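Local structure of peptide from Structure-specific endonuclease subunit SLX4 (Saccharomyces cerevisiae, 6J0Y) at residues B[8-13]-B[51-56]; B[30-35]-B[46-51]. The protein is a fragment of the Slx4 subunit of a structure-specific endonuclease that carries an Rtt107-interacting motif and so probably docks the nuclease subunit onto Rtt107. All coordinates share one frame; numbering follows the deposited sequence.

Contact 1 (B[8-13]-B[51-56]); sequences SIRVKL and IADIQL
Residues 8-13 and 51-56 pair as antiparallel neighbours in a three-stranded sheet, Ile9 facing Ile54 and Val11 facing Ala52 as its hydrogen-bonded pairs. Ile9 N donates to Ile54 O and Ile54 N to Ile9 O, both 2.9 Å. Two residues on, the Val11 N to Ala52 O bond (2.8 Å) and its return from Ala52 N to Val11 O repeat the ring. The face carrying Ile9, Val11, Ala52 and Ile54 is apolar: Val11 CG2 lies 3.8 Å from Ile54 CG1, and Ile9 CG2 meets Leu56 CD2 at 3.9 Å, these two side chains crossing at about a right angle. Arg10, Lys12, Ile51 and Asp53 occupy the other face. There the CD1 methyl of Ile51 presses on Lys12 CB (3.7 Å), while its CG2 methyl, anti to the backbone N, sits 3.8 Å from Arg10 NH1. Arg10 and Asp53 run side by side without a salt bridge; their closest charged atoms, NH1 and OD1, stay 5.6 Å apart. A water in the plane of the guanidinium accepts from Arg10 NH1 and gives a weak bond to Asp53 OD1, and a second water joins that same oxygen to Ser8 OG. Arg10 NH1 instead forms a salt bridge with an acidic side chain, and NH2 a hydrogen bond with a polar side chain, of the partner protein, whereas Asp53 OD2 is held by Asn29 ND2 and Tyr31 OH. Strand 8-14 is an outer strand of this chain's sheet, with strand 49-55 in the middle and strand 27-32 along its far edge.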
ATOM      1  N   SER B   8      11.382 -19.141  -1.353  1.00 30.98           N
ATOM      2  CA  SER B   8      11.243 -19.048   0.086  1.00 28.71           C
ATOM      3  C   SER B   8      10.260 -17.945   0.453  1.00 23.94           C
ATOM      4  O   SER B   8       9.848 -17.133  -0.379  1.00 26.53           O
ATOM      5  CB  SER B   8      12.594 -18.771   0.765  1.00 32.56           C
ATOM      6  OG  SER B   8      13.111 -17.515   0.364  1.00 26.94           O
ATOM      7  N   ILE B   9       9.905 -17.927   1.734  1.00 22.76           N
ATOM      8  CA  ILE B   9       9.093 -16.859   2.303  1.00 21.99           C
ATOM      9  C   ILE B   9       9.834 -16.318   3.512  1.00 21.85           C
ATOM     10  O   ILE B   9      10.629 -17.023   4.144  1.00 22.88           O
ATOM     11  CB  ILE B   9       7.685 -17.342   2.708  1.00 22.16           C
ATOM     12  CG1 ILE B   9       7.792 -18.457   3.758  1.00 22.64           C
ATOM     13  CG2 ILE B   9       6.892 -17.814   1.475  1.00 24.36           C
ATOM     14  CD1 ILE B   9       6.430 -18.916   4.285  1.00 25.55           C
ATOM     15  N   ARG B  10       9.538 -15.066   3.848  1.00 21.40           N
ATOM     16  CA  ARG B  10      10.111 -14.386   5.009  1.00 23.35           C
ATOM     17  C   ARG B  10       9.251 -14.651   6.238  1.00 23.43           C
ATOM     18  O   ARG B  10       8.034 -14.481   6.181  1.00 23.95           O
ATOM     19  CB  ARG B  10      10.172 -12.877   4.752  1.00 21.89           C
ATOM     20  CG  ARG B  10      11.288 -12.458   3.783  1.00 24.93           C
ATOM     21  CD  ARG B  10      10.914 -11.192   3.006  1.00 21.92           C
ATOM     22  NE  ARG B  10      10.352 -10.098   3.809  1.00 18.87           N
ATOM     23  CZ  ARG B  10      11.015  -9.384   4.716  1.00 19.54           C
ATOM     24  NH1 ARG B  10      12.288  -9.661   5.012  1.00 20.57           N
ATOM     25  NH2 ARG B  10      10.373  -8.395   5.342  1.00 22.36           N
ATOM     26  N   VAL B  11       9.883 -15.056   7.343  1.00 23.40           N
ATOM     27  CA  VAL B  11       9.187 -15.286   8.607  1.00 22.36           C
ATOM     28  C   VAL B  11       9.910 -14.517   9.703  1.00 24.11           C
ATOM     29  O   VAL B  11      11.113 -14.708   9.904  1.00 25.08           O
ATOM     30  CB  VAL B  11       9.101 -16.777   8.976  1.00 20.99           C
ATOM     31  CG1 VAL B  11       8.246 -16.950  10.234  1.00 23.29           C
ATOM     32  CG2 VAL B  11       8.495 -17.597   7.822  1.00 21.30           C
ATOM     33  N   LYS B  12       9.174 -13.653  10.406  1.00 23.01           N
ATOM     34  CA  LYS B  12       9.721 -12.882  11.523  1.00 20.81           C
ATOM     35  C   LYS B  12       9.438 -13.632  12.814  1.00 25.26           C
ATOM     36  O   LYS B  12       8.274 -13.857  13.158  1.00 26.55           O
ATOM     37  CB  LYS B  12       9.110 -11.485  11.573  1.00 20.16           C
ATOM     38  CG  LYS B  12       9.663 -10.602  12.725  1.00 21.20           C
ATOM     39  CD  LYS B  12       8.878  -9.313  12.776  1.00 25.68           C
ATOM     40  CE  LYS B  12       9.249  -8.478  14.011  1.00 29.10           C
ATOM     41  NZ  LYS B  12       8.377  -7.277  14.054  1.00 30.75           N
ATOM     42  N   LEU B  13      10.505 -13.981  13.534  1.00 26.50           N
ATOM     43  CA  LEU B  13      10.481 -14.881  14.678  1.00 28.39           C
ATOM     44  C   LEU B  13      11.291 -14.268  15.811  1.00 29.47           C
ATOM     45  O   LEU B  13      12.304 -13.617  15.567  1.00 27.73           O
ATOM     46  CB  LEU B  13      11.129 -16.231  14.309  1.00 40.09           C
ATOM     47  CG  LEU B  13      10.328 -17.517  14.266  1.00 52.53           C
ATOM     48  CD1 LEU B  13       8.966 -17.249  13.674  1.00 52.93           C
ATOM     49  CD2 LEU B  13      11.090 -18.552  13.450  1.00 44.82           C
ATOM     50  N   ILE B  51      14.798 -12.605  11.044  1.00 24.96           N
ATOM     51  CA  ILE B  51      14.058 -12.938   9.836  1.00 24.28           C
ATOM     52  C   ILE B  51      14.646 -14.240   9.316  1.00 22.09           C
ATOM     53  O   ILE B  51      15.867 -14.352   9.160  1.00 23.81           O
ATOM     54  CB  ILE B  51      14.156 -11.840   8.761  1.00 25.00           C
ATOM     55  CG1 ILE B  51      13.484 -10.546   9.229  1.00 24.41           C
ATOM     56  CG2 ILE B  51      13.529 -12.337   7.434  1.00 24.53           C
ATOM     57  CD1 ILE B  51      11.966 -10.666   9.440  1.00 30.06           C
ATOM     58  N   ALA B  52      13.792 -15.228   9.080  1.00 21.17           N
ATOM     59  CA  ALA B  52      14.201 -16.472   8.445  1.00 22.74           C
ATOM     60  C   ALA B  52      13.599 -16.557   7.048  1.00 24.93           C
ATOM     61  O   ALA B  52      12.413 -16.267   6.855  1.00 22.50           O
ATOM     62  CB  ALA B  52      13.767 -17.678   9.281  1.00 26.85           C
ATOM     63  N   ASP B  53      14.422 -16.946   6.074  1.00 24.96           N
ATOM     64  CA  ASP B  53      13.935 -17.321   4.748  1.00 29.70           C
ATOM     65  C   ASP B  53      13.671 -18.817   4.777  1.00 27.76           C
ATOM     66  O   ASP B  53      14.612 -19.610   4.879  1.00 26.01           O
ATOM     67  CB  ASP B  53      14.955 -16.993   3.658  1.00 26.75           C
ATOM     68  CG  ASP B  53      15.186 -15.519   3.497  1.00 35.62           C
ATOM     69  OD1 ASP B  53      14.210 -14.731   3.624  1.00 33.87           O
ATOM     70  OD2 ASP B  53      16.351 -15.146   3.235  1.00 40.33           O
ATOM     71  N   ILE B  54      12.403 -19.204   4.684  1.00 23.90           N
ATOM     72  CA  ILE B  54      11.992 -20.592   4.827  1.00 26.96           C
ATOM     73  C   ILE B  54      11.608 -21.099   3.443  1.00 26.75           C
ATOM     74  O   ILE B  54      10.743 -20.514   2.780  1.00 25.89           O
ATOM     75  CB  ILE B  54      10.826 -20.729   5.821  1.00 26.98           C
ATOM     76  CG1 ILE B  54      11.218 -20.172   7.201  1.00 28.38           C
ATOM     77  CG2 ILE B  54      10.353 -22.182   5.894  1.00 28.59           C
ATOM     78  CD1 ILE B  54      12.263 -20.993   7.930  1.00 35.52           C
ATOM     79  N   GLN B  55      12.253 -22.175   2.993  1.00 24.34           N
ATOM     80  CA  GLN B  55      11.902 -22.751   1.700  1.00 25.49           C
ATOM     81  C   GLN B  55      10.471 -23.290   1.693  1.00 26.25           C
ATOM     82  O   GLN B  55      10.029 -23.943   2.645  1.00 30.20           O
ATOM     83  CB  GLN B  55      12.885 -23.877   1.356  1.00 26.83           C
ATOM     84  CG  GLN B  55      12.686 -24.508   0.009  1.00 33.44           C
ATOM     85  CD  GLN B  55      13.796 -25.495  -0.288  1.00 35.09           C
ATOM     86  OE1 GLN B  55      14.912 -25.101  -0.615  1.00 36.99           O
ATOM     87  NE2 GLN B  55      13.507 -26.777  -0.130  1.00 46.30           N
ATOM     88  N   LEU B  56       9.752 -23.043   0.592  1.00 26.77           N
ATOM     89  CA  LEU B  56       8.437 -23.651   0.406  1.00 33.66           C
ATOM     90  C   LEU B  56       8.544 -25.171   0.446  1.00 37.77           C
ATOM     91  O   LEU B  56       9.454 -25.760  -0.142  1.00 33.28           O
ATOM     92  CB  LEU B  56       7.821 -23.223  -0.930  1.00 38.25           C
ATOM     93  CG  LEU B  56       7.415 -21.768  -1.173  1.00 33.95           C
ATOM     94  CD1 LEU B  56       6.805 -21.627  -2.573  1.00 32.27           C
ATOM     95  CD2 LEU B  56       6.420 -21.297  -0.117  1.00 31.97           C
TER
HETATM   96  O   HOH W   1      12.303 -15.166   1.488  1.00 28.14           O
HETATM   97  O   HOH W   2      14.480 -11.349   3.963  1.00 29.79           O

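Contact 2 (B[30-35]-B[46-51]); sequences FYRVEA and DDQFCI
Val33 and Gln48 meet beside the antiparallel pairing of strand 27-32 with strand 49-55. Within the sheet, Tyr31 and Ile51 form a hydrogen-bonded pair, with Tyr31 N to Ile51 O at 2.8 Å and the return bond from Ile51 N to Tyr31 O. Val33 N donates to Phe49 O at 3.0 Å. The Gln48 side chain carries the pairing further. From CB its chain runs to a CG that is anti to the backbone N (chi1 177°) and lies beside Arg32 NH1, then bends at chi2 (59°), turning the amide back toward residues 32 and 33. CD comes next, against Arg32 CZ and NH1, and the amide plane stacks on the guanidinium, the two planes nearly parallel. OE1 sits over one guanidinium face, offset toward the rim and 3.3 Å from Arg32 NH2; the angle is too poor for a hydrogen bond. A water lies 2.7 Å from Gln48 OE1 and can donate to it or to Glu34 OE1, among others. NE2, the other branch of the tip, is gripped by two carbonyls close to the amide plane: it donates to Val33 O and to Phe49 O, which therefore accepts from two donors. Glu34 OE2 flanks the arginine through a salt bridge to Arg32 NE with a weak hydrogen bond, and also pairs with a basic side chain of the partner protein. Val33 CG2 packs 3.8 Å from Ile51 CG1. At the other end, Phe30 CE1 lies 3.6 Å from Cys50 CB. The bond from Gln48 NE2 to Val33 O is 2.8 Å long and fairly straight, 162° at the hydrogen, and uses a lone pair of the carbonyl oxygen.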
ATOM      1  N   PHE B  30      19.073 -16.935   7.843  1.00 21.57           N
ATOM      2  CA  PHE B  30      18.490 -16.296   9.022  1.00 27.95           C
ATOM      3  C   PHE B  30      19.266 -15.005   9.253  1.00 20.95           C
ATOM      4  O   PHE B  30      20.491 -14.997   9.131  1.00 23.54           O
ATOM      5  CB  PHE B  30      18.536 -17.308  10.211  1.00 40.43           C
ATOM      6  CG  PHE B  30      19.001 -16.753  11.543  1.00 58.90           C
ATOM      7  CD1 PHE B  30      18.156 -16.803  12.635  1.00 67.57           C
ATOM      8  CD2 PHE B  30      20.295 -16.280  11.738  1.00 70.00           C
ATOM      9  CE1 PHE B  30      18.569 -16.346  13.873  1.00 71.22           C
ATOM     10  CE2 PHE B  30      20.701 -15.791  12.970  1.00 71.82           C
ATOM     11  CZ  PHE B  30      19.834 -15.827  14.040  1.00 73.50           C
ATOM     12  N   TYR B  31      18.570 -13.912   9.596  1.00 20.91           N
ATOM     13  CA  TYR B  31      19.227 -12.622   9.782  1.00 20.85           C
ATOM     14  C   TYR B  31      18.785 -12.027  11.111  1.00 21.49           C
ATOM     15  O   TYR B  31      17.592 -12.010  11.416  1.00 22.27           O
ATOM     16  CB  TYR B  31      18.907 -11.630   8.660  1.00 23.33           C
ATOM     17  CG  TYR B  31      18.908 -12.214   7.261  1.00 28.43           C
ATOM     18  CD1 TYR B  31      20.102 -12.458   6.598  1.00 32.22           C
ATOM     19  CD2 TYR B  31      17.709 -12.481   6.593  1.00 33.85           C
ATOM     20  CE1 TYR B  31      20.118 -12.980   5.320  1.00 29.12           C
ATOM     21  CE2 TYR B  31      17.713 -13.006   5.300  1.00 30.02           C
ATOM     22  CZ  TYR B  31      18.924 -13.250   4.675  1.00 32.12           C
ATOM     23  OH  TYR B  31      18.959 -13.772   3.397  1.00 34.13           O
ATOM     24  N   ARG B  32      19.739 -11.541  11.890  1.00 21.77           N
ATOM     25  CA  ARG B  32      19.399 -10.845  13.133  1.00 21.56           C
ATOM     26  C   ARG B  32      18.797  -9.480  12.814  1.00 25.47           C
ATOM     27  O   ARG B  32      19.365  -8.715  12.031  1.00 22.32           O
ATOM     28  CB  ARG B  32      20.650 -10.689  13.993  1.00 23.77           C
ATOM     29  CG  ARG B  32      20.458  -9.997  15.342  1.00 23.77           C
ATOM     30  CD  ARG B  32      21.831  -9.901  16.012  1.00 29.85           C
ATOM     31  NE  ARG B  32      21.850  -9.106  17.240  1.00 35.15           N
ATOM     32  CZ  ARG B  32      21.533  -9.587  18.432  1.00 33.75           C
ATOM     33  NH1 ARG B  32      21.132 -10.848  18.546  1.00 35.36           N
ATOM     34  NH2 ARG B  32      21.607  -8.808  19.503  1.00 33.84           N
ATOM     35  N   VAL B  33      17.647  -9.154  13.448  1.00 22.04           N
ATOM     36  CA  VAL B  33      17.006  -7.858  13.251  1.00 20.65           C
ATOM     37  C   VAL B  33      17.642  -6.857  14.210  1.00 24.47           C
ATOM     38  O   VAL B  33      17.907  -7.179  15.371  1.00 24.63           O
ATOM     39  CB  VAL B  33      15.481  -7.970  13.466  1.00 20.39           C
ATOM     40  CG1 VAL B  33      14.818  -6.562  13.539  1.00 21.06           C
ATOM     41  CG2 VAL B  33      14.828  -8.815  12.358  1.00 22.78           C
ATOM     42  N   GLU B  34      17.905  -5.643  13.724  1.00 21.85           N
ATOM     43  CA  GLU B  34      18.446  -4.563  14.532  1.00 23.06           C
ATOM     44  C   GLU B  34      17.498  -3.370  14.510  1.00 23.23           C
ATOM     45  O   GLU B  34      16.709  -3.198  13.578  1.00 25.06           O
ATOM     46  CB  GLU B  34      19.826  -4.130  14.026  1.00 27.44           C
ATOM     47  CG  GLU B  34      20.791  -5.305  13.852  1.00 27.55           C
ATOM     48  CD  GLU B  34      21.325  -5.821  15.176  1.00 33.04           C
ATOM     49  OE1 GLU B  34      21.069  -5.181  16.223  1.00 31.60           O
ATOM     50  OE2 GLU B  34      22.012  -6.862  15.177  1.00 30.78           O
ATOM     51  N   ALA B  35      17.598  -2.538  15.550  1.00 24.54           N
ATOM     52  CA  ALA B  35      16.814  -1.298  15.629  1.00 29.06           C
ATOM     53  C   ALA B  35      15.322  -1.549  15.420  1.00 30.41           C
ATOM     54  O   ALA B  35      14.616  -0.769  14.775  1.00 27.09           O
ATOM     55  CB  ALA B  35      17.330  -0.258  14.634  1.00 27.48           C
ATOM     56  N   ASP B  46      12.102  -4.398  24.002  1.00 51.07           N
ATOM     57  CA  ASP B  46      13.408  -5.040  23.894  1.00 51.92           C
ATOM     58  C   ASP B  46      13.343  -6.445  23.295  1.00 48.06           C
ATOM     59  O   ASP B  46      14.297  -7.218  23.442  1.00 46.42           O
ATOM     60  CB  ASP B  46      14.093  -5.079  25.263  1.00 59.75           C
ATOM     61  CG  ASP B  46      13.297  -5.849  26.300  1.00 72.56           C
ATOM     62  OD1 ASP B  46      12.202  -6.357  25.967  1.00 75.97           O
ATOM     63  OD2 ASP B  46      13.767  -5.944  27.455  1.00 79.54           O
ATOM     64  N   ASP B  47      12.243  -6.800  22.632  1.00 41.79           N
ATOM     65  CA  ASP B  47      12.186  -8.089  21.953  1.00 36.47           C
ATOM     66  C   ASP B  47      13.247  -8.152  20.864  1.00 35.73           C
ATOM     67  O   ASP B  47      13.423  -7.202  20.098  1.00 35.27           O
ATOM     68  CB  ASP B  47      10.806  -8.318  21.333  1.00 45.44           C
ATOM     69  CG  ASP B  47       9.793  -8.844  22.330  1.00 53.40           C
ATOM     70  OD1 ASP B  47      10.201  -9.402  23.373  1.00 51.76           O
ATOM     71  OD2 ASP B  47       8.584  -8.709  22.052  1.00 55.01           O
ATOM     72  N   GLN B  48      13.945  -9.280  20.787  1.00 31.83           N
ATOM     73  CA  GLN B  48      14.992  -9.493  19.790  1.00 26.53           C
ATOM     74  C   GLN B  48      14.470 -10.465  18.735  1.00 28.56           C
ATOM     75  O   GLN B  48      14.177 -11.625  19.045  1.00 30.83           O
ATOM     76  CB  GLN B  48      16.267 -10.026  20.445  1.00 30.03           C
ATOM     77  CG  GLN B  48      17.398 -10.337  19.460  1.00 35.08           C
ATOM     78  CD  GLN B  48      17.829  -9.119  18.649  1.00 33.69           C
ATOM     79  OE1 GLN B  48      18.363  -8.152  19.201  1.00 33.71           O
ATOM     80  NE2 GLN B  48      17.603  -9.167  17.332  1.00 29.27           N
ATOM     81  N   PHE B  49      14.341  -9.986  17.501  1.00 24.87           N
ATOM     82  CA  PHE B  49      13.789 -10.767  16.412  1.00 24.05           C
ATOM     83  C   PHE B  49      14.865 -11.177  15.416  1.00 23.71           C
ATOM     84  O   PHE B  49      15.979 -10.647  15.376  1.00 25.86           O
ATOM     85  CB  PHE B  49      12.703  -9.983  15.674  1.00 24.96           C
ATOM     86  CG  PHE B  49      11.456  -9.768  16.486  1.00 24.28           C
ATOM     87  CD1 PHE B  49      10.505 -10.769  16.584  1.00 30.61           C
ATOM     88  CD2 PHE B  49      11.243  -8.580  17.147  1.00 30.33           C
ATOM     89  CE1 PHE B  49       9.343 -10.579  17.335  1.00 31.33           C
ATOM     90  CE2 PHE B  49      10.095  -8.384  17.905  1.00 35.02           C
ATOM     91  CZ  PHE B  49       9.151  -9.385  18.000  1.00 34.97           C
ATOM     92  N   CYS B  50      14.482 -12.136  14.592  1.00 26.08           N
ATOM     93  CA  CYS B  50      15.242 -12.488  13.406  0.50 27.96           C
ATOM     94  C   CYS B  50      14.263 -12.669  12.258  1.00 24.84           C
ATOM     95  O   CYS B  50      13.060 -12.833  12.463  1.00 26.72           O
ATOM     96  CB  CYS B  50      16.036 -13.769  13.603  0.50 31.68           C
ATOM     97  SG  CYS B  50      14.924 -15.121  13.835  0.50 37.31           S
ATOM     98  N   ILE B  51      14.798 -12.605  11.044  1.00 24.96           N
ATOM     99  CA  ILE B  51      14.058 -12.938   9.836  1.00 24.28           C
ATOM    100  C   ILE B  51      14.646 -14.240   9.316  1.00 22.09           C
ATOM    101  O   ILE B  51      15.867 -14.352   9.160  1.00 23.81           O
ATOM    102  CB  ILE B  51      14.156 -11.840   8.761  1.00 25.00           C
ATOM    103  CG1 ILE B  51      13.484 -10.546   9.229  1.00 24.41           C
ATOM    104  CG2 ILE B  51      13.529 -12.337   7.434  1.00 24.53           C
ATOM    105  CD1 ILE B  51      11.966 -10.666   9.440  1.00 30.06           C
TER
HETATM  106  O   HOH W   3      19.033  -5.773  18.113  1.00 37.95           O

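How the contacts relate
Contacts 1 and 2 are the two seams of one antiparallel sheet, their centres about 13 Å apart, and strand 49-55 belongs to both. Ile51 is the shared residue, meeting 8-13 in one contact and 30-35 in the other. Along the chain, contact 2 is nested within the loop closed by contact 1. Direct bonds also join them: Leu13 O lies 2.8 Å from Cys50 N, a probable hydrogen bond, and Tyr31 OH reaches Asp53 OD2 at 3.0 Å. Lys12 lies against the Phe49 ring in a cation-pi contact, with Lys12 CE 3.6 Å from Phe49 CG. Both contacts touch the partner protein, consistent with a motif that binds Rtt107.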